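Cellobiose 2-epimerase (Ruminococcus albus, PDB 3VW5) is a cellobiose 2-epimerase with an (alpha/alpha)6-barrel fold, expected to interconvert cellobiose and 4-O-beta-D-glucopyranosyl-D-mannose reversibly. Local coordinates at residues R7-L10 against T11-I15; I53-F56 against Y57-Y61; A155-R158 against Q159-V163; D176-M179 against N180-L183. The protein carries 2 engineered substitutions. One frame throughout, in Å; residues are numbered along the deposited sequence.

Contact 1. Residues R7-L10 against T11-I15; sequences RQEL and TDHII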
loop_
_atom_site.group_PDB
_atom_site.type_symbol
_atom_site.label_atom_id
_atom_site.label_comp_id
_atom_site.label_asym_id
_atom_site.label_seq_id
_atom_site.Cartn_x
_atom_site.Cartn_y
_atom_site.Cartn_z
ATOM N N ARG A 7 -12.872 9.730 -11.038
ATOM C CA ARG A 7 -13.255 8.585 -11.858
ATOM C C ARG A 7 -12.647 8.723 -13.249
ATOM O O ARG A 7 -12.238 7.736 -13.871
ATOM C CB ARG A 7 -14.782 8.466 -11.943
ATOM C CG ARG A 7 -15.284 7.174 -12.590
ATOM C CD ARG A 7 -16.812 7.117 -12.650
ATOM N NE ARG A 7 -17.388 5.913 -12.032
ATOM C CZ ARG A 7 -17.494 4.732 -12.647
ATOM N NH1 ARG A 7 -17.036 4.592 -13.893
ATOM N NH2 ARG A 7 -18.050 3.687 -12.018
ATOM N N GLN A 8 -12.573 9.967 -13.722
ATOM C CA GLN A 8 -11.979 10.277 -15.021
ATOM C C GLN A 8 -10.470 10.055 -15.027
ATOM O O GLN A 8 -9.897 9.518 -15.996
ATOM C CB GLN A 8 -12.261 11.725 -15.380
ATOM C CG GLN A 8 -13.285 11.892 -16.465
ATOM C CD GLN A 8 -12.857 12.926 -17.484
ATOM O OE1 GLN A 8 -11.710 12.921 -17.936
ATOM N NE2 GLN A 8 -13.768 13.830 -17.838
ATOM N N GLU A 9 -9.834 10.488 -13.939
ATOM C CA GLU A 9 -8.398 10.308 -13.773
ATOM C C GLU A 9 -8.046 8.817 -13.773
ATOM O O GLU A 9 -7.067 8.392 -14.387
ATOM C CB GLU A 9 -7.913 10.999 -12.493
ATOM C CG GLU A 9 -6.426 10.819 -12.223
ATOM C CD GLU A 9 -5.563 11.344 -13.351
ATOM O OE1 GLU A 9 -4.421 10.858 -13.508
ATOM O OE2 GLU A 9 -6.031 12.243 -14.080
ATOM N N LEU A 10 -8.871 8.021 -13.106
ATOM C CA LEU A 10 -8.690 6.578 -13.122
ATOM C C LEU A 10 -8.887 5.994 -14.522
ATOM O O LEU A 10 -7.995 5.304 -15.033
ATOM C CB LEU A 10 -9.628 5.911 -12.112
ATOM C CG LEU A 10 -9.394 4.464 -11.658
ATOM C CD1 LEU A 10 -10.676 3.674 -11.807
ATOM C CD2 LEU A 10 -8.236 3.755 -12.347
ATOM N N THR A 11 -10.037 6.275 -15.143
ATOM C CA THR A 11 -10.382 5.631 -16.418
ATOM C C THR A 11 -9.689 6.181 -17.667
ATOM O O THR A 11 -9.462 5.432 -18.622
ATOM C CB THR A 11 -11.895 5.612 -16.681
ATOM O OG1 THR A 11 -12.359 6.947 -16.937
ATOM C CG2 THR A 11 -12.644 4.993 -15.495
ATOM N N ASP A 12 -9.367 7.476 -17.685
ATOM C CA ASP A 12 -8.808 8.066 -18.908
ATOM C C ASP A 12 -7.314 8.308 -18.835
ATOM O O ASP A 12 -6.662 8.471 -19.870
ATOM C CB ASP A 12 -9.523 9.362 -19.302
ATOM C CG ASP A 12 -11.013 9.161 -19.520
ATOM O OD1 ASP A 12 -11.405 8.072 -20.006
ATOM O OD2 ASP A 12 -11.797 10.086 -19.194
ATOM N N HIS A 13 -6.769 8.335 -17.619
ATOM C CA HIS A 13 -5.344 8.608 -17.454
ATOM C C HIS A 13 -4.549 7.421 -16.902
ATOM O O HIS A 13 -3.625 6.928 -17.548
ATOM C CB HIS A 13 -5.114 9.877 -16.609
ATOM C CG HIS A 13 -3.723 10.424 -16.722
ATOM N ND1 HIS A 13 -3.031 10.946 -15.648
ATOM C CD2 HIS A 13 -2.887 10.519 -17.787
ATOM C CE1 HIS A 13 -1.833 11.333 -16.045
ATOM N NE2 HIS A 13 -1.721 11.085 -17.342
ATOM N N ILE A 14 -4.921 6.966 -15.714
ATOM C CA ILE A 14 -4.172 5.920 -15.014
ATOM C C ILE A 14 -4.215 4.559 -15.717
ATOM O O ILE A 14 -3.173 3.979 -16.031
ATOM C CB ILE A 14 -4.641 5.783 -13.552
ATOM C CG1 ILE A 14 -4.299 7.050 -12.764
ATOM C CG2 ILE A 14 -4.018 4.581 -12.892
ATOM C CD1 ILE A 14 -4.869 7.073 -11.345
ATOM N N ILE A 15 -5.414 4.046 -15.967
ATOM C CA ILE A 15 -5.539 2.721 -16.582
ATOM C C ILE A 15 -4.861 2.646 -17.962
ATOM O O ILE A 15 -4.051 1.744 -18.223
ATOM C CB ILE A 15 -7.009 2.262 -16.654
ATOM C CG1 ILE A 15 -7.461 1.769 -15.279
ATOM C CG2 ILE A 15 -7.174 1.183 -17.716
ATOM C CD1 ILE A 15 -8.945 1.854 -15.057
#
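Glu9 and His13, one helical turn apart, are joined by a carboxylate-imidazole hydrogen bond in which His13 ND1 donates to Glu9 OE1 over 2.6 Å. The two side chains run next to each other in the same direction. OE1 sits at the edge of the imidazole and in its plane, and is met on its syn side, yet carboxylate and ring are turned 68° against each other. A bend at chi2 of Glu9 (59°) is what carries the carboxylate round to the histidine. The same oxygen is hydrogen-bonded to Trp349 NE1, so two nitrogens hold it.

All of this belongs to helix 2-19 of the (alpha/alpha)6 barrel, and the backbone bonds show that the helix widens here. Thr11 N reaches Arg7 O at 2.9 Å and Asp12 N reaches Gln8 O at 2.7 Å, the normal four-residue spacing. Ile14 N instead bonds Glu9 O at 2.9 Å and Ile15 N bonds Leu10 O at 3.0 Å, five residues back, as a pi-type turn requires. Glu9 O takes a second donor, His13 N, from above its carbonyl plane at 3.2 Å and with a bent N-H...O angle of 136°. On the buried side Leu10 CD2 meets Ile15 CD1 at 3.4 Å; Leu10 also touches Leu64 of helix 47-64, and both Leu10 and Ile14 touch Cys379 of helix 373-385.

Contact 2. Residues I53-F56 against Y57-Y61; sequences ILWF and YSNAY
Helix 47-64 belongs to the inner ring of helices of the (alpha/alpha)6 barrel, and on it Asn59, one turn on, lays its amide over the indole of Trp55. The two planes are 26° apart and stacked, with ND2 set toward the rim of the ring system. Trp55 CG is anti to its own N (chi1 179°), which swings the indole along the helix to lie under the amide. Asn59 CB adds a CH-pi contact, 4.1 Å from the centroid of the Trp55 six-membered ring. The amide's rotation is set partly by a bond back to the main chain, Asn59 ND2 donating to Trp55 O over 2.9 Å with the acceptor in the amide plane; Ser121 OG is the second partner of ND2. Asn59 N reaches Trp55 O from the opposite face of the carbonyl plane at 3.0 Å. Leu54 O is gripped in the same double fashion, by Ser58 N at 3.0 Å and by Ser58 OG at 2.7 Å, which satisfies a buried hydroxyl.

On another side of the helix, Phe56 presents its edge to the face of Tyr57, a T-shaped pair with centroids 5.1 Å apart and planes at 61°. Ile53 CG2 lies against Tyr57 CD2 at 3.6 Å, and Tyr57 OH is hydrogen-bonded to Asn19 OD1. Around these residues, Trp55 stacks with Tyr117 of helix 109-126, Tyr57 and Ser58 rest on Ala73 of helix 67-84, Phe56 on helix 2-19, and Trp55, Phe56 and Asn59 on helix 373-385.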
loop_
_atom_site.group_PDB
_atom_site.type_symbol
_atom_site.label_atom_id
_atom_site.label_comp_id
_atom_site.label_asym_id
_atom_site.label_seq_id
_atom_site.Cartn_x
_atom_site.Cartn_y
_atom_site.Cartn_z
ATOM N N ILE A 53 0.245 -4.243 -9.046
ATOM C CA ILE A 53 -0.448 -4.236 -10.322
ATOM C C ILE A 53 -1.598 -5.257 -10.292
ATOM O O ILE A 53 -2.745 -4.915 -10.614
ATOM C CB ILE A 53 0.516 -4.477 -11.479
ATOM C CG1 ILE A 53 1.486 -3.308 -11.563
ATOM C CG2 ILE A 53 -0.233 -4.634 -12.810
ATOM C CD1 ILE A 53 2.710 -3.565 -12.440
ATOM N N LEU A 54 -1.298 -6.487 -9.865
ATOM C CA LEU A 54 -2.324 -7.534 -9.709
ATOM C C LEU A 54 -3.469 -7.033 -8.838
ATOM O O LEU A 54 -4.639 -7.125 -9.216
ATOM C CB LEU A 54 -1.739 -8.832 -9.143
ATOM C CG LEU A 54 -2.742 -9.973 -8.894
ATOM C CD1 LEU A 54 -3.680 -10.186 -10.079
ATOM C CD2 LEU A 54 -2.074 -11.289 -8.511
ATOM N N TRP A 55 -3.143 -6.468 -7.681
ATOM C CA TRP A 55 -4.196 -5.919 -6.847
ATOM C C TRP A 55 -5.007 -4.870 -7.605
ATOM O O TRP A 55 -6.231 -4.815 -7.508
ATOM C CB TRP A 55 -3.656 -5.319 -5.534
ATOM C CG TRP A 55 -4.802 -4.748 -4.733
ATOM C CD1 TRP A 55 -5.560 -5.401 -3.808
ATOM C CD2 TRP A 55 -5.367 -3.429 -4.851
ATOM N NE1 TRP A 55 -6.536 -4.569 -3.319
ATOM C CE2 TRP A 55 -6.445 -3.354 -3.946
ATOM C CE3 TRP A 55 -5.054 -2.300 -5.623
ATOM C CZ2 TRP A 55 -7.220 -2.204 -3.804
ATOM C CZ3 TRP A 55 -5.830 -1.159 -5.476
ATOM C CH2 TRP A 55 -6.892 -1.119 -4.580
ATOM N N PHE A 56 -4.303 -4.030 -8.352
ATOM C CA PHE A 56 -4.916 -2.893 -9.008
ATOM C C PHE A 56 -5.881 -3.300 -10.106
ATOM O O PHE A 56 -7.009 -2.797 -10.169
ATOM C CB PHE A 56 -3.846 -2.003 -9.616
ATOM C CG PHE A 56 -4.386 -1.005 -10.587
ATOM C CD1 PHE A 56 -5.064 0.104 -10.136
ATOM C CD2 PHE A 56 -4.218 -1.183 -11.945
ATOM C CE1 PHE A 56 -5.558 1.023 -11.015
ATOM C CE2 PHE A 56 -4.699 -0.253 -12.836
ATOM C CZ PHE A 56 -5.375 0.853 -12.375
ATOM N N TYR A 57 -5.442 -4.195 -10.981
ATOM C CA TYR A 57 -6.325 -4.622 -12.051
ATOM C C TYR A 57 -7.491 -5.404 -11.500
ATOM O O TYR A 57 -8.647 -5.160 -11.885
ATOM C CB TYR A 57 -5.575 -5.398 -13.126
ATOM C CG TYR A 57 -4.893 -4.483 -14.114
ATOM C CD1 TYR A 57 -5.635 -3.559 -14.858
ATOM C CD2 TYR A 57 -3.519 -4.529 -14.300
ATOM C CE1 TYR A 57 -5.026 -2.722 -15.767
ATOM C CE2 TYR A 57 -2.901 -3.693 -15.201
ATOM C CZ TYR A 57 -3.655 -2.789 -15.933
ATOM O OH TYR A 57 -3.035 -1.953 -16.832
ATOM N N SER A 58 -7.204 -6.325 -10.584
ATOM C CA SER A 58 -8.284 -7.086 -9.972
ATOM C C SER A 58 -9.362 -6.135 -9.422
ATOM O O SER A 58 -10.551 -6.346 -9.638
ATOM C CB SER A 58 -7.764 -8.067 -8.900
ATOM O OG SER A 58 -6.720 -8.900 -9.403
ATOM N N ASN A 59 -8.955 -5.064 -8.755
ATOM C CA ASN A 59 -9.924 -4.144 -8.157
ATOM C C ASN A 59 -10.570 -3.166 -9.126
ATOM O O ASN A 59 -11.710 -2.724 -8.917
ATOM C CB ASN A 59 -9.307 -3.393 -6.978
ATOM C CG ASN A 59 -9.332 -4.210 -5.715
ATOM O OD1 ASN A 59 -10.232 -4.054 -4.881
ATOM N ND2 ASN A 59 -8.364 -5.119 -5.579
ATOM N N ALA A 60 -9.830 -2.811 -10.172
ATOM C CA ALA A 60 -10.354 -1.931 -11.205
ATOM C C ALA A 60 -11.452 -2.686 -11.949
ATOM O O ALA A 60 -12.492 -2.125 -12.325
ATOM C CB ALA A 60 -9.253 -1.515 -12.166
ATOM N N TYR A 61 -11.215 -3.975 -12.154
ATOM C CA TYR A 61 -12.209 -4.789 -12.816
ATOM C C TYR A 61 -13.484 -4.891 -11.963
ATOM O O TYR A 61 -14.604 -4.733 -12.469
ATOM C CB TYR A 61 -11.637 -6.161 -13.153
ATOM C CG TYR A 61 -12.679 -7.130 -13.636
ATOM C CD1 TYR A 61 -13.255 -6.992 -14.895
ATOM C CD2 TYR A 61 -13.095 -8.187 -12.828
ATOM C CE1 TYR A 61 -14.209 -7.876 -15.336
ATOM C CE2 TYR A 61 -14.044 -9.079 -13.262
ATOM C CZ TYR A 61 -14.602 -8.920 -14.519
ATOM O OH TYR A 61 -15.563 -9.807 -14.953
#

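Contact 3. Residues A155-R158 against Q159-V163; sequences AFDR and QWRLV
Ala155 O accepts from Val163 N over 3.2 Å, an almost straight bond that ties the end of strand 151-156 to the segment folding back along it. Next, Phe156 forms a single antiparallel bridge with Leu162, and its ring receives the edge of Trp160 on its face. This offset edge-to-face pair has centroids 5.7 Å apart and planes at 68°; Trp160 NE1 is satisfied elsewhere, by Tyr89 O.

Asp157 opens a type I turn running to Trp160 and closed by Trp160 N donating to Asp157 O at 2.8 Å. Asp157 N in turn donates to Arg161 O at 3.0 Å, and Trp160 has a left-handed backbone conformation; together these define a 3:5 hairpin, a type I turn with a G1 bulge. The Asp157 CG stands between its own N and carbonyl carbon (chi1 66°), which brings OD1 to the amide of Arg161 and OD2 to its guanidinium. OD1 takes Arg161 N at 2.9 Å, from above the carboxylate plane. OD2 takes Arg161 NE at 2.8 Å on its syn lone pair and Arg161 NH2 at 3.0 Å from above that plane, a side-on salt bridge. Replaced by an alanine, this position would probably leave the Arg161 guanidinium without its acidic mate and Arg161 N without its acceptor, freeing the arginine to swing.

Arg158 is fully stretched, and its NE forms a salt bridge with Asp86. Three N-H...O bonds, all from Arg161, end on the Asp157 carboxylate and two more use its main chain, so this one residue closes the turn and probably offsets the charge of Arg161 locally.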
loop_
_atom_site.group_PDB
_atom_site.type_symbol
_atom_site.label_atom_id
_atom_site.label_comp_id
_atom_site.label_asym_id
_atom_site.label_seq_id
_atom_site.Cartn_x
_atom_site.Cartn_y
_atom_site.Cartn_z
ATOM N N ALA A 155 12.828 -9.416 7.820
ATOM C CA ALA A 155 13.732 -9.655 6.703
ATOM C C ALA A 155 14.577 -10.911 6.861
ATOM O O ALA A 155 15.206 -11.117 7.889
ATOM C CB ALA A 155 14.630 -8.430 6.465
ATOM N N PHE A 156 14.593 -11.736 5.820
ATOM C CA PHE A 156 15.291 -13.014 5.833
ATOM C C PHE A 156 15.893 -13.241 4.467
ATOM O O PHE A 156 15.491 -12.591 3.493
ATOM C CB PHE A 156 14.316 -14.158 6.120
ATOM C CG PHE A 156 13.396 -13.882 7.252
ATOM C CD1 PHE A 156 13.734 -14.267 8.542
ATOM C CD2 PHE A 156 12.202 -13.201 7.043
ATOM C CE1 PHE A 156 12.882 -13.990 9.603
ATOM C CE2 PHE A 156 11.364 -12.910 8.101
ATOM C CZ PHE A 156 11.700 -13.312 9.380
ATOM N N ASP A 157 16.852 -14.161 4.399
ATOM C CA ASP A 157 17.304 -14.674 3.114
ATOM C C ASP A 157 16.335 -15.748 2.644
ATOM O O ASP A 157 15.401 -16.105 3.369
ATOM C CB ASP A 157 18.761 -15.172 3.146
ATOM C CG ASP A 157 18.969 -16.405 4.024
ATOM O OD1 ASP A 157 17.989 -17.059 4.458
ATOM O OD2 ASP A 157 20.149 -16.726 4.272
ATOM N N ARG A 158 16.547 -16.250 1.433
ATOM C CA ARG A 158 15.625 -17.222 0.857
ATOM C C ARG A 158 15.278 -18.342 1.834
ATOM O O ARG A 158 14.131 -18.763 1.931
ATOM C CB ARG A 158 16.191 -17.816 -0.425
ATOM C CG ARG A 158 15.230 -18.770 -1.038
ATOM C CD ARG A 158 15.834 -19.513 -2.167
ATOM N NE ARG A 158 14.816 -20.392 -2.724
ATOM C CZ ARG A 158 15.065 -21.404 -3.545
ATOM N NH1 ARG A 158 16.314 -21.676 -3.907
ATOM N NH2 ARG A 158 14.060 -22.136 -3.996
ATOM N N GLN A 159 16.290 -18.785 2.569
ATOM C CA GLN A 159 16.192 -19.910 3.483
ATOM C C GLN A 159 15.713 -19.498 4.885
ATOM O O GLN A 159 15.838 -20.267 5.831
ATOM C CB GLN A 159 17.552 -20.616 3.577
ATOM C CG GLN A 159 18.117 -21.055 2.220
ATOM C CD GLN A 159 19.399 -20.306 1.801
ATOM O OE1 GLN A 159 20.517 -20.689 2.186
ATOM N NE2 GLN A 159 19.239 -19.245 1.001
ATOM N N TRP A 160 15.168 -18.294 5.026
ATOM C CA TRP A 160 14.569 -17.854 6.301
ATOM C C TRP A 160 15.562 -17.621 7.445
ATOM O O TRP A 160 15.171 -17.619 8.612
ATOM C CB TRP A 160 13.488 -18.814 6.789
ATOM C CG TRP A 160 12.335 -19.043 5.844
ATOM C CD1 TRP A 160 12.016 -20.218 5.222
ATOM C CD2 TRP A 160 11.338 -18.094 5.426
ATOM N NE1 TRP A 160 10.893 -20.062 4.445
ATOM C CE2 TRP A 160 10.456 -18.772 4.550
ATOM C CE3 TRP A 160 11.111 -16.740 5.703
ATOM C CZ2 TRP A 160 9.359 -18.148 3.960
ATOM C CZ3 TRP A 160 10.030 -16.118 5.114
ATOM C CH2 TRP A 160 9.162 -16.820 4.252
ATOM N N ARG A 161 16.838 -17.433 7.119
ATOM C CA ARG A 161 17.802 -16.996 8.117
ATOM C C ARG A 161 17.775 -15.472 8.194
ATOM O O ARG A 161 17.781 -14.782 7.169
ATOM C CB ARG A 161 19.206 -17.501 7.780
ATOM C CG ARG A 161 19.278 -19.021 7.651
ATOM C CD ARG A 161 20.613 -19.493 7.069
ATOM N NE ARG A 161 20.807 -19.057 5.690
ATOM C CZ ARG A 161 21.710 -19.575 4.864
ATOM N NH1 ARG A 161 22.503 -20.556 5.279
ATOM N NH2 ARG A 161 21.820 -19.113 3.621
ATOM N N LEU A 162 17.752 -14.949 9.413
ATOM C CA LEU A 162 17.631 -13.510 9.642
ATOM C C LEU A 162 18.735 -12.636 9.004
ATOM O O LEU A 162 19.921 -12.966 9.083
ATOM C CB LEU A 162 17.551 -13.235 11.141
ATOM C CG LEU A 162 17.074 -11.817 11.407
ATOM C CD1 LEU A 162 15.636 -11.837 11.898
ATOM C CD2 LEU A 162 17.997 -11.104 12.399
ATOM N N VAL A 163 18.320 -11.533 8.369
ATOM C CA VAL A 163 19.237 -10.482 7.889
ATOM C C VAL A 163 18.781 -9.068 8.285
ATOM O O VAL A 163 17.710 -8.889 8.871
ATOM C CB VAL A 163 19.409 -10.477 6.346
ATOM C CG1 VAL A 163 20.789 -9.905 5.993
ATOM C CG2 VAL A 163 19.233 -11.860 5.760
#

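Contact 4. Residues D176-M179 against N180-L183; sequences DKTM and NAIL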
loop_
_atom_site.group_PDB
_atom_site.type_symbol
_atom_site.label_atom_id
_atom_site.label_comp_id
_atom_site.label_asym_id
_atom_site.label_seq_id
_atom_site.Cartn_x
_atom_site.Cartn_y
_atom_site.Cartn_z
ATOM N N ASP A 176 14.635 -3.828 13.483
ATOM C CA ASP A 176 14.185 -5.194 13.277
ATOM C C ASP A 176 12.700 -5.236 12.956
ATOM O O ASP A 176 12.274 -5.944 12.048
ATOM C CB ASP A 176 14.468 -6.035 14.521
ATOM C CG ASP A 176 15.959 -6.215 14.774
ATOM O OD1 ASP A 176 16.568 -5.334 15.453
ATOM O OD2 ASP A 176 16.523 -7.238 14.293
ATOM N N LYS A 177 11.907 -4.489 13.713
ATOM C CA LYS A 177 10.470 -4.492 13.511
ATOM C C LYS A 177 9.971 -3.117 13.063
ATOM O O LYS A 177 10.521 -2.103 13.467
ATOM C CB LYS A 177 9.781 -4.956 14.793
ATOM C CG LYS A 177 10.131 -6.390 15.171
ATOM C CD LYS A 177 9.567 -6.771 16.537
ATOM C CE LYS A 177 9.787 -8.265 16.829
ATOM N NZ LYS A 177 10.252 -8.538 18.225
ATOM N N THR A 178 8.938 -3.083 12.224
ATOM C CA THR A 178 8.422 -1.815 11.690
ATOM C C THR A 178 6.899 -1.760 11.746
ATOM O O THR A 178 6.246 -2.799 11.663
ATOM C CB THR A 178 8.834 -1.614 10.219
ATOM O OG1 THR A 178 7.963 -2.370 9.368
ATOM C CG2 THR A 178 10.266 -2.049 9.999
ATOM N N MET A 179 6.328 -0.563 11.878
ATOM C CA MET A 179 4.869 -0.451 11.844
ATOM C C MET A 179 4.385 -0.780 10.439
ATOM O O MET A 179 3.304 -1.332 10.263
ATOM C CB MET A 179 4.360 0.929 12.288
ATOM C CG MET A 179 4.612 2.072 11.300
ATOM S SD MET A 179 3.177 2.452 10.261
ATOM C CE MET A 179 1.901 1.990 11.409
ATOM N N ASN A 180 5.218 -0.454 9.455
ATOM C CA ASN A 180 4.928 -0.684 8.058
ATOM C C ASN A 180 4.480 -2.107 7.795
ATOM O O ASN A 180 3.462 -2.340 7.149
ATOM C CB ASN A 180 6.182 -0.419 7.248
ATOM C CG ASN A 180 5.904 0.330 5.975
ATOM O OD1 ASN A 180 5.303 -0.202 5.045
ATOM N ND2 ASN A 180 6.356 1.578 5.919
ATOM N N ALA A 181 5.253 -3.064 8.290
ATOM C CA ALA A 181 4.930 -4.468 8.087
ATOM C C ALA A 181 3.620 -4.855 8.771
ATOM O O ALA A 181 2.808 -5.581 8.198
ATOM C CB ALA A 181 6.065 -5.348 8.579
ATOM N N ILE A 182 3.411 -4.387 9.995
ATOM C CA ILE A 182 2.199 -4.767 10.716
ATOM C C ILE A 182 0.984 -4.289 9.920
ATOM O O ILE A 182 0.058 -5.053 9.638
ATOM C CB ILE A 182 2.194 -4.242 12.178
ATOM C CG1 ILE A 182 3.357 -4.841 12.970
ATOM C CG2 ILE A 182 0.889 -4.571 12.881
ATOM C CD1 ILE A 182 3.482 -4.285 14.377
ATOM N N LEU A 183 1.031 -3.023 9.527
ATOM C CA LEU A 183 -0.022 -2.385 8.756
ATOM C C LEU A 183 -0.355 -3.146 7.462
ATOM O O LEU A 183 -1.531 -3.329 7.109
ATOM C CB LEU A 183 0.404 -0.952 8.433
ATOM C CG LEU A 183 -0.662 0.053 7.989
ATOM C CD1 LEU A 183 -0.839 0.054 6.489
ATOM C CD2 LEU A 183 -1.972 -0.231 8.690
#
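Thr178 caps the helix that begins at Met179: its OG1 accepts from Ala181 N, the N-cap arrangement in which a side chain takes an amide of the first turn. The cap lies where strand 177-178 passes directly into helix 179-196; just before it, Asp176 and Lys177 both face Phe228 of strand 223-228 in a classic beta bulge.

Asn180 comes first in the helical segment. Its CB lies 3.4 Å from Thr178 OG1, beside the hydroxyl, and Met179 CG, between its own N and carbonyl carbon (chi1 72°), comes close beside Asn180 N. Ala181 follows with the capping bond itself, 3.0 Å from N to Thr178 OG1 and an N-H...O angle of 164°. Ala181 CB packs 3.6 Å from the same oxygen. A valine in place of Thr178 would probably fill much the same space but leave Ala181 N, an amide of the first turn, without its capping acceptor.

Ile182 reaches back with CG1 to within 3.8 Å of Thr178 O, and its side chain also lies on Gln211 and Met212 of helix 199-216. Thr178 is itself held from the strand side, where its backbone N donates to Glu154 OE1 of strand 151-156, so the capping residue is fixed through main chain and side chain alike. Leu183 closes the turn. Its side chain leads off to Ala247 and Leu250 of helix 241-258, its CB stays 4.4 Å from Met179 CE, and Leu183 N donates to Met179 O over 2.9 Å, nearly straight at 176°.

In the fold
Contacts 1 and 2 form one packed region: their centres are about 13 Å apart and Phe56 is the joint, its CZ lying 3.7 Å from Ile15 CG1 and 4.0 Å from Ile14 CG2. Helices 2-19 and 47-64 are thus pressed together where the first widens. Contacts 3 and 4 sit on the other side of the chain from contact 1, with centres about 16 Å apart and nearest atoms about 5 Å apart, so they do not touch; strand 151-156 still links them, through Glu154 and Thr178 N. Contact 1 is about 39 Å from contact 3, centre to centre, and contact 2 about 24 Å from contact 4.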